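Local coordinates for protein BamaA.19900.a (Balamuthia mandrillaris, PDB 6VZZ) that probably phosphorylates glucose at its 6-hydroxyl with ATP as donor, as a glucokinase of the actin-like ATPase superfamily, at residues G172-S176 with E367-L371; D184-A190 with V329-A335; I197-L201 with F212-E218. All coordinates share one frame; numbering follows the deposited sequence.

Interaction 1: residues G172-S176 with E367-L371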
# COMPACT_ATOMS: atom_id res chain seq x y z
N GLY A 172 -8.23 13.75 15.24
CA GLY A 172 -7.57 12.58 15.76
C GLY A 172 -7.29 12.68 17.25
O GLY A 172 -7.43 13.74 17.86
N PRO A 173 -6.85 11.57 17.85
CA PRO A 173 -6.65 11.54 19.30
C PRO A 173 -5.47 12.36 19.78
O PRO A 173 -5.33 12.57 20.99
CB PRO A 173 -6.41 10.05 19.59
CG PRO A 173 -6.74 9.33 18.34
CD PRO A 173 -6.51 10.28 17.23
N ALA A 174 -4.60 12.82 18.88
CA ALA A 174 -3.44 13.61 19.24
C ALA A 174 -3.60 15.07 18.85
O ALA A 174 -2.61 15.80 18.77
CB ALA A 174 -2.19 13.03 18.58
N SER A 175 -4.84 15.51 18.57
CA SER A 175 -5.05 16.82 17.97
C SER A 175 -5.00 17.96 18.98
O SER A 175 -4.93 19.12 18.56
CB SER A 175 -6.38 16.85 17.21
OG SER A 175 -7.43 16.33 18.00
N SER A 176 -5.02 17.69 20.27
CA SER A 176 -4.75 18.73 21.26
C SER A 176 -3.27 18.88 21.57
O SER A 176 -2.88 19.85 22.23
CB SER A 176 -5.52 18.45 22.55
OG SER A 176 -5.45 17.06 22.84
N GLU A 367 -11.32 5.25 13.11
CA GLU A 367 -11.85 6.31 13.98
C GLU A 367 -10.75 7.08 14.69
O GLU A 367 -10.89 8.28 14.94
CB GLU A 367 -12.84 5.71 14.99
N ASP A 368 -9.62 6.43 15.01
CA ASP A 368 -8.57 7.05 15.81
C ASP A 368 -7.33 7.40 14.99
O ASP A 368 -6.21 7.46 15.53
CB ASP A 368 -8.21 6.13 16.99
CG ASP A 368 -9.33 6.07 18.03
OD1 ASP A 368 -9.82 7.15 18.45
OD2 ASP A 368 -9.73 4.94 18.43
N ILE A 369 -7.50 7.65 13.71
CA ILE A 369 -6.41 8.03 12.83
C ILE A 369 -6.21 9.53 12.92
O ILE A 369 -7.17 10.30 12.79
CB ILE A 369 -6.70 7.59 11.39
CG1 ILE A 369 -6.73 6.06 11.32
CG2 ILE A 369 -5.69 8.19 10.40
CD1 ILE A 369 -5.93 5.48 10.18
N ASP A 370 -4.97 9.96 13.16
CA ASP A 370 -4.64 11.38 13.20
C ASP A 370 -4.53 11.94 11.78
O ASP A 370 -4.10 11.26 10.85
CB ASP A 370 -3.31 11.62 13.94
CG ASP A 370 -3.41 11.37 15.43
OD1 ASP A 370 -4.20 12.05 16.12
OD2 ASP A 370 -2.67 10.49 15.91
N LEU A 371 -4.92 13.20 11.62
CA LEU A 371 -4.77 13.90 10.35
C LEU A 371 -4.07 15.22 10.62
O LEU A 371 -4.52 16.02 11.45
CB LEU A 371 -6.12 14.12 9.67
CG LEU A 371 -6.13 15.10 8.48
CD1 LEU A 371 -5.21 14.62 7.37
CD2 LEU A 371 -7.54 15.32 7.95

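Interaction 2: residues D184-A190 with V329-A335. With CA (calcium ion), chain E.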
# COMPACT_ATOMS: atom_id res chain seq x y z
N ASP A 184 5.01 4.65 14.74
CA ASP A 184 4.06 3.85 13.98
C ASP A 184 4.18 4.30 12.53
O ASP A 184 5.09 5.06 12.19
CB ASP A 184 2.64 3.98 14.55
CG ASP A 184 2.53 3.40 15.96
OD1 ASP A 184 3.04 2.28 16.21
OD2 ASP A 184 1.96 4.08 16.84
N HIS A 185 3.30 3.83 11.65
CA HIS A 185 3.36 4.25 10.26
C HIS A 185 2.55 5.51 10.06
O HIS A 185 1.52 5.71 10.71
CB HIS A 185 2.85 3.18 9.30
CG HIS A 185 3.34 1.81 9.61
ND1 HIS A 185 4.67 1.53 9.84
CD2 HIS A 185 2.68 0.63 9.71
CE1 HIS A 185 4.81 0.24 10.08
NE2 HIS A 185 3.62 -0.32 10.02
N TYR A 186 3.00 6.35 9.13
CA TYR A 186 2.27 7.55 8.77
C TYR A 186 2.21 7.65 7.25
O TYR A 186 3.22 7.42 6.58
CB TYR A 186 2.91 8.80 9.38
CG TYR A 186 2.72 8.90 10.88
CD1 TYR A 186 1.62 9.57 11.41
CD2 TYR A 186 3.61 8.30 11.76
CE1 TYR A 186 1.43 9.66 12.78
CE2 TYR A 186 3.43 8.38 13.14
CZ TYR A 186 2.33 9.07 13.63
OH TYR A 186 2.12 9.16 14.99
N LEU A 187 1.03 7.94 6.73
CA LEU A 187 0.83 8.15 5.31
C LEU A 187 1.04 9.63 4.99
O LEU A 187 0.55 10.50 5.71
CB LEU A 187 -0.59 7.71 4.91
CG LEU A 187 -1.07 7.80 3.47
CD1 LEU A 187 -0.30 6.87 2.56
CD2 LEU A 187 -2.56 7.48 3.40
N VAL A 188 1.80 9.91 3.93
CA VAL A 188 2.02 11.28 3.48
C VAL A 188 1.43 11.42 2.07
O VAL A 188 1.73 10.61 1.19
CB VAL A 188 3.51 11.65 3.49
CG1 VAL A 188 3.70 13.06 2.95
CG2 VAL A 188 4.09 11.52 4.89
N LEU A 189 0.61 12.45 1.88
CA LEU A 189 -0.02 12.76 0.60
C LEU A 189 0.25 14.22 0.24
O LEU A 189 0.25 15.09 1.12
CB LEU A 189 -1.56 12.55 0.63
CG LEU A 189 -2.14 11.22 1.11
CD1 LEU A 189 -2.28 11.20 2.62
CD2 LEU A 189 -3.47 10.96 0.45
N ALA A 190 0.45 14.48 -1.05
CA ALA A 190 0.60 15.85 -1.53
C ALA A 190 -0.13 16.01 -2.85
O ALA A 190 0.11 15.24 -3.79
CB ALA A 190 2.08 16.23 -1.70
N VAL A 329 -1.90 2.59 8.98
CA VAL A 329 -1.15 3.72 9.52
C VAL A 329 -1.81 4.23 10.80
O VAL A 329 -2.99 3.97 11.08
CB VAL A 329 -1.00 4.84 8.49
CG1 VAL A 329 -0.28 4.34 7.24
CG2 VAL A 329 -2.37 5.45 8.14
N ARG A 330 -1.04 4.99 11.58
CA ARG A 330 -1.56 5.69 12.74
C ARG A 330 -2.08 7.08 12.41
O ARG A 330 -2.96 7.59 13.11
CB ARG A 330 -0.47 5.77 13.82
CG ARG A 330 -0.76 6.77 14.92
CD ARG A 330 -0.27 6.28 16.25
NE ARG A 330 -0.47 7.29 17.29
CZ ARG A 330 -0.03 7.18 18.54
NH1 ARG A 330 0.65 6.10 18.91
NH2 ARG A 330 -0.26 8.15 19.41
N GLY A 331 -1.56 7.70 11.35
CA GLY A 331 -1.96 9.05 11.02
C GLY A 331 -1.60 9.33 9.58
O GLY A 331 -1.02 8.48 8.89
N MET A 332 -1.96 10.53 9.13
CA MET A 332 -1.62 10.94 7.78
C MET A 332 -1.34 12.44 7.76
O MET A 332 -1.84 13.20 8.58
CB MET A 332 -2.73 10.58 6.78
CG MET A 332 -4.11 10.89 7.24
SD MET A 332 -5.36 10.51 5.99
CE MET A 332 -6.73 11.40 6.72
N LEU A 333 -0.51 12.84 6.80
CA LEU A 333 -0.07 14.22 6.66
C LEU A 333 -0.40 14.70 5.26
O LEU A 333 0.03 14.08 4.28
CB LEU A 333 1.43 14.35 6.93
CG LEU A 333 1.94 14.14 8.36
CD1 LEU A 333 1.96 12.67 8.79
CD2 LEU A 333 3.31 14.74 8.49
N LEU A 334 -1.18 15.77 5.15
CA LEU A 334 -1.39 16.46 3.88
C LEU A 334 -0.29 17.50 3.72
O LEU A 334 -0.19 18.43 4.52
CB LEU A 334 -2.77 17.12 3.83
CG LEU A 334 -3.96 16.16 4.04
CD1 LEU A 334 -5.30 16.89 4.03
CD2 LEU A 334 -3.93 15.08 2.98
N ALA A 335 0.55 17.32 2.71
CA ALA A 335 1.77 18.10 2.58
C ALA A 335 1.80 18.83 1.24
O ALA A 335 1.00 18.57 0.34
CB ALA A 335 3.01 17.22 2.73
CA CA E . 5.14 0.63 16.52
O HOH W 1 7.68 -0.53 16.11
O HOH W 2 3.22 -0.52 17.19

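Interaction 3: residues I197-L201 with F212-E218. With BGC (beta-D-glucopyranose), chain B.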
# COMPACT_ATOMS: atom_id res chain seq x y z
N ILE A 197 2.18 10.18 -3.06
CA ILE A 197 1.90 9.35 -1.89
C ILE A 197 3.14 8.55 -1.51
O ILE A 197 3.73 7.87 -2.35
CB ILE A 197 0.71 8.41 -2.15
CG1 ILE A 197 -0.60 9.21 -2.24
CG2 ILE A 197 0.62 7.37 -1.05
CD1 ILE A 197 -1.78 8.40 -2.58
N ALA A 198 3.52 8.63 -0.23
CA ALA A 198 4.58 7.81 0.34
C ALA A 198 4.19 7.47 1.77
O ALA A 198 3.19 7.97 2.30
CB ALA A 198 5.93 8.53 0.27
N THR A 199 4.97 6.60 2.42
CA THR A 199 4.65 6.18 3.78
C THR A 199 5.90 6.18 4.64
O THR A 199 6.93 5.62 4.25
CB THR A 199 4.02 4.78 3.81
OG1 THR A 199 2.85 4.77 2.99
CG2 THR A 199 3.63 4.39 5.24
N LEU A 200 5.81 6.79 5.82
CA LEU A 200 6.83 6.68 6.85
C LEU A 200 6.56 5.40 7.64
O LEU A 200 5.50 5.26 8.25
CB LEU A 200 6.81 7.91 7.77
CG LEU A 200 7.35 9.23 7.20
CD1 LEU A 200 6.85 10.43 7.99
CD2 LEU A 200 8.88 9.22 7.19
N LEU A 201 7.52 4.48 7.63
CA LEU A 201 7.34 3.15 8.20
C LEU A 201 8.11 3.01 9.51
O LEU A 201 9.24 3.49 9.63
CB LEU A 201 7.82 2.07 7.23
CG LEU A 201 7.11 1.92 5.89
CD1 LEU A 201 7.81 0.89 5.02
CD2 LEU A 201 5.68 1.52 6.12
N PHE A 212 12.83 6.26 11.20
CA PHE A 212 11.76 6.09 10.22
C PHE A 212 12.35 5.62 8.90
O PHE A 212 13.30 6.21 8.39
CB PHE A 212 11.01 7.40 9.99
CG PHE A 212 9.83 7.59 10.89
CD1 PHE A 212 8.87 6.59 11.01
CD2 PHE A 212 9.69 8.75 11.64
CE1 PHE A 212 7.79 6.76 11.86
CE2 PHE A 212 8.61 8.92 12.49
CZ PHE A 212 7.66 7.92 12.60
N GLN A 213 11.77 4.56 8.35
CA GLN A 213 12.08 4.15 6.99
C GLN A 213 11.05 4.75 6.04
O GLN A 213 9.87 4.87 6.37
CB GLN A 213 12.11 2.62 6.87
CG GLN A 213 13.28 1.97 7.61
CD GLN A 213 13.32 0.46 7.43
OE1 GLN A 213 12.60 -0.28 8.10
NE2 GLN A 213 14.14 -0.01 6.50
N VAL A 214 11.51 5.16 4.87
CA VAL A 214 10.65 5.76 3.86
C VAL A 214 10.36 4.71 2.80
O VAL A 214 11.27 4.04 2.31
CB VAL A 214 11.32 7.00 3.23
CG1 VAL A 214 10.40 7.64 2.19
CG2 VAL A 214 11.68 8.01 4.30
N MET A 215 9.08 4.56 2.46
CA MET A 215 8.72 3.74 1.32
C MET A 215 8.08 4.60 0.24
O MET A 215 7.00 5.18 0.47
CB MET A 215 7.77 2.62 1.72
CG MET A 215 7.60 1.63 0.59
SD MET A 215 6.38 0.36 0.89
CE MET A 215 6.47 -0.49 -0.70
N PRO A 216 8.69 4.71 -0.94
CA PRO A 216 8.05 5.46 -2.02
C PRO A 216 6.92 4.66 -2.63
O PRO A 216 6.94 3.42 -2.63
CB PRO A 216 9.19 5.69 -3.02
CG PRO A 216 10.15 4.59 -2.76
CD PRO A 216 10.03 4.23 -1.30
N MET A 217 5.92 5.37 -3.15
CA MET A 217 4.71 4.73 -3.64
C MET A 217 4.17 5.47 -4.86
O MET A 217 4.54 6.62 -5.13
CB MET A 217 3.65 4.66 -2.54
CG MET A 217 4.01 3.79 -1.35
SD MET A 217 2.73 3.79 -0.08
CE MET A 217 3.34 2.49 1.00
N GLU A 218 3.27 4.81 -5.58
CA GLU A 218 2.65 5.40 -6.76
C GLU A 218 1.13 5.29 -6.71
O GLU A 218 0.48 5.14 -7.74
CB GLU A 218 3.19 4.74 -8.03
CG GLU A 218 4.61 5.15 -8.37
CD GLU A 218 4.71 6.62 -8.73
OE1 GLU A 218 3.68 7.21 -9.18
OE2 GLU A 218 5.80 7.21 -8.55
C2 BGC B . 4.05 10.63 -9.95
C3 BGC B . 4.68 10.43 -8.57
C4 BGC B . 4.82 11.78 -7.87
C5 BGC B . 3.47 12.48 -7.84
C6 BGC B . 3.50 13.85 -7.20
C1 BGC B . 2.74 11.38 -9.79
O1 BGC B . 2.09 11.52 -11.00
O2 BGC B . 3.84 9.38 -10.58
O3 BGC B . 5.93 9.78 -8.69
O4 BGC B . 5.25 11.58 -6.53
O5 BGC B . 3.00 12.64 -9.18
O6 BGC B . 4.56 14.63 -7.69
O HOH W 3 4.20 9.12 -5.32
O HOH W 4 6.41 8.27 -3.16

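Interaction 1: residues G172-S176 with E367-L371
Asp370 reaches the turn at 172-176 with one carboxylate oxygen, and a single hydrogen bond joins the two segments: Ala174 N donates to Asp370 OD1 over 2.9 Å, at an N-H...O angle of 154°. The oxygen accepts with its syn lone pair, the one on the side of OD2. With CG anti to the carbonyl carbon (chi1 -70°), the carboxylate leans toward the turn and lies beside the amide of Ala174. Within the turn, which is type I from Gly172 to Ser175, Gly172 O is gripped twice: by Ser175 N at 3.2 Å and by Ser175 OG at 2.6 Å, the hydroxyl donating in the plane of the carbonyl. The rest is van der Waals contact. Pro173 brings CG and CD against 367-371, CD being 3.3 Å from Asp368 O, and its CG meets Asp368 CB at 3.8 Å, the two side chains crossing at about a right angle. Ala174 CB lies 3.3 Å from Asp370 OD1, and Gly172 CA passes 3.8 Å from Ile369 O. The turn follows directly on the edge strand 167-171 of the six-stranded sheet. Leu371 is paired by backbone bonds with Leu170 and Trp171 of that strand, while on its other flank strand 370-374 neighbours strand 331-335, Asp370 bonding through its backbone to Arg330 and Met332.

Interaction 2: residues D184-A190 with V329-A335
Arg330 and Asp184 meet at one end of the paired strands, in a salt bridge of 3.2 Å between Arg330 NH1 and Asp184 OD2. The carboxylate oxygen is approached nearly head-on, close to the guanidinium plane, and the two flat groups are turned 29° apart. Asp184 OD1 looks the other way and binds a calcium ion at 2.7 Å, together with two waters and Pro183 O, so the carboxylate spans arginine and metal, which together would probably favour its ionised form. Arg330 runs alongside Tyr186, its CG 3.7 Å from Tyr186 OH, which is hydrogen-bonded to Gln182 N. Arg330 N also donates to His185 O. Beyond this, strands 186-190 and 331-335 run parallel, side by side in the middle of a sheet whose connectivity is that of the ribonuclease H-like fold, duplicated in the actin-like ATPases. Leu187 sits opposite Met332 and uses both its backbone groups: Leu187 N bonds to Gly331 O at 3.0 Å, and Leu187 O accepts from Leu333 N at 2.8 Å. With CG anti to its nitrogen (chi1 -179°), Leu187 sends its branches toward Leu323 of helix 303-327, while its CB packs on Met332 CB at 4.0 Å. Leu333, on the face shared with Tyr186 and Val188, turns toward Val154 of helix 146-159; Leu333 CD1 touches Tyr186 CB at 4.0 Å, and Leu333 O receives a nearly straight bond from Leu189 N.

Interaction 3: residues I197-L201 with F212-E218
Thr199 holds OG1 beside its own nitrogen (chi1 -57°), and Met217, extended beyond CG, carries its thioether across to that hydroxyl; Met217 CE also lies 3.7 Å from Thr199 CB. On the same face, Leu201 CD1 rests against Met215 CB at 3.7 Å, the two side chains slanting past each other. The backbones are antiparallel: Thr199 and Met215 exchange two hydrogen bonds, as do Leu201 and Gln213, of which Leu201 N to Gln213 O, 2.7 Å, is close to straight. Phe212 closes the far end. Its ring takes Leu200 CB over one face and Leu201 O at the edge near its plane, 3.4 Å from Phe212 CD1. Toward the sugar the strands part. One water there accepts from Met217 N and lies 2.8 Å from Ile197 O, to which it can donate; a second accepts from Ile197 N and meets Met217 O and BGC O4. Leu201 and Met215 also pack on Met215 and Leu201 of the second subunit, whose Gln213 NE2 bonds to Gln213 OE1. Glu218 bends at chi2 (-66°) and grips the glucose with both carboxylate oxygens: BGC O2 donates to OE1 and BGC O3 to OE2, each at 2.6 Å. Asn145, Asp146, His221 and Glu258 bond the same sugar. This beta hairpin thus lines the subunit interface and ends, at Glu218, in the glucose pocket of the kinase.

How the interactions relate
All three contacts reach one six-stranded mixed sheet, taken across in the order 167-171, 370-374, 331-335, 186-191, 195-201, 213-216. Interaction 1 lies at one end, interaction 3 at the other and interaction 2 between them, its centre about 12 Å from that of interaction 1 and about 9 Å from that of interaction 3; interactions 1 and 3, 20 Å apart between centres, do not touch. Along the chain the pairs are concentric: 197-201 with 212-218 is enclosed by 184-190 with 329-335, and that by 172-176 with 367-371. Strand-to-strand bonding through 370-374, 331-335, 186-191 and 195-201, the last two joined by Tyr186-Leu200 and Val188-Ala198, carries the sheet from an outer turn to the glucose pocket.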